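Local coordinates for spindle pole body-associated protein VIK1 (Saccharomyces cerevisiae, PDB 2O0A) that recruits the minus end-directed kinesin Kar3 to microtubules, forming with it a heterodimer that cross-links antiparallel microtubules, at residues 114-117 / 122-125. Residues are numbered along the deposited sequence; the frame is centred on the assembly and turned at random.
Sequences FLAE and YQKQ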
# COMPACT_ATOMS: atom_id res chain seq x y z
N PHE A 114 3.75 10.35 -7.49
CA PHE A 114 3.66 11.04 -6.21
C PHE A 114 5.03 11.14 -5.52
O PHE A 114 5.39 12.16 -4.92
CB PHE A 114 2.64 10.32 -5.31
CG PHE A 114 2.72 10.71 -3.87
CD1 PHE A 114 2.24 11.96 -3.46
CD2 PHE A 114 3.28 9.86 -2.92
CE1 PHE A 114 2.32 12.35 -2.14
CE2 PHE A 114 3.36 10.24 -1.58
CZ PHE A 114 2.89 11.51 -1.19
N LEU A 115 5.79 10.05 -5.59
CA LEU A 115 7.10 10.00 -4.93
C LEU A 115 8.16 10.73 -5.72
O LEU A 115 8.94 11.48 -5.13
CB LEU A 115 7.56 8.55 -4.76
CG LEU A 115 6.68 7.70 -3.87
CD1 LEU A 115 7.19 6.26 -3.85
CD2 LEU A 115 6.61 8.30 -2.46
N ALA A 116 8.19 10.52 -7.02
CA ALA A 116 9.45 10.69 -7.73
C ALA A 116 9.43 11.44 -9.04
O ALA A 116 10.45 11.48 -9.73
CB ALA A 116 10.12 9.32 -7.89
N GLU A 117 8.31 12.07 -9.40
CA GLU A 117 8.36 13.07 -10.48
C GLU A 117 9.41 14.13 -10.14
O GLU A 117 9.65 14.42 -8.97
CB GLU A 117 7.00 13.73 -10.70
CG GLU A 117 5.98 12.83 -11.38
CD GLU A 117 6.52 12.14 -12.61
OE1 GLU A 117 6.57 10.89 -12.61
OE2 GLU A 117 6.88 12.84 -13.58
N TYR A 122 9.93 15.32 -2.55
CA TYR A 122 10.76 14.18 -2.16
C TYR A 122 12.03 14.14 -2.97
O TYR A 122 13.09 13.84 -2.43
CB TYR A 122 9.96 12.86 -2.24
CG TYR A 122 8.64 13.06 -1.57
CD1 TYR A 122 8.57 13.37 -0.20
CD2 TYR A 122 7.46 13.06 -2.30
CE1 TYR A 122 7.35 13.62 0.42
CE2 TYR A 122 6.23 13.31 -1.68
CZ TYR A 122 6.19 13.59 -0.32
OH TYR A 122 4.99 13.86 0.27
N GLN A 123 11.93 14.49 -4.26
CA GLN A 123 13.12 14.62 -5.12
C GLN A 123 14.04 15.77 -4.67
O GLN A 123 15.25 15.71 -4.89
CB GLN A 123 12.71 14.80 -6.58
CG GLN A 123 12.22 13.53 -7.26
CD GLN A 123 13.36 12.56 -7.59
OE1 GLN A 123 14.48 12.70 -7.08
NE2 GLN A 123 13.09 11.59 -8.45
N LYS A 124 13.47 16.80 -4.04
CA LYS A 124 14.31 17.91 -3.55
C LYS A 124 15.17 17.51 -2.38
O LYS A 124 16.30 18.00 -2.24
CB LYS A 124 13.45 19.12 -3.18
CG LYS A 124 12.73 19.68 -4.37
CD LYS A 124 11.95 20.94 -4.01
CE LYS A 124 10.87 21.24 -5.04
NZ LYS A 124 11.40 21.32 -6.43
N GLN A 125 14.65 16.61 -1.56
CA GLN A 125 15.26 16.22 -0.30
C GLN A 125 16.06 14.92 -0.37
O GLN A 125 16.92 14.69 0.48
CB GLN A 125 14.18 16.07 0.76
CG GLN A 125 13.28 17.28 0.99
CD GLN A 125 12.11 16.92 1.88
OE1 GLN A 125 11.11 16.36 1.42
NE2 GLN A 125 12.23 17.22 3.16
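Tyr122 lies against the last turn of helix 105-116 and meets Phe114 there. The two rings meet obliquely, with planes at 59° and centroids 5.3 Å apart. Tyr122 CE2 sits over the rim of one Phe114 face, 3.8 Å from Phe114 CZ. The Tyr122 ring turns its edge to the backbone: Phe114 O lies in its plane, 3.5 Å from Tyr122 CD2. Phe114 reaches this place because its CG is anti to the backbone N (chi1 165°).

One residue on, Gln123 supplies the hydrogen bond between the segments. Gln123 NE2 donates to Ala116 O at 2.9 Å, almost straight at 175°. The oxygen lies in the amide plane of Gln123, while the donor is tilted from the carbonyl plane. A bend at chi2 turns the Gln123 side chain, and Gln123 CG packs 3.2 Å from Glu117 O.

Further out, Gln123 NE2 also bonds Ile174 O, so two carbonyls hold the amide. Tyr122 OH is bonded to Asp85 on helix 72-89, and His84 meets both aromatic rings edge-to-face. Replacing Tyr122 by alanine would probably leave Asp85 without its hydroxyl partner and open a gap beside Phe114. Thr120 OG1 ties Leu115 O to Gln123 N across the turn. These contacts pack the end of helix 105-116 against the brief helix 121-125, which runs into strand 126-136 of the central sheet, within Vik1's kinesin-like motor homology domain, which lacks a nucleotide-binding site.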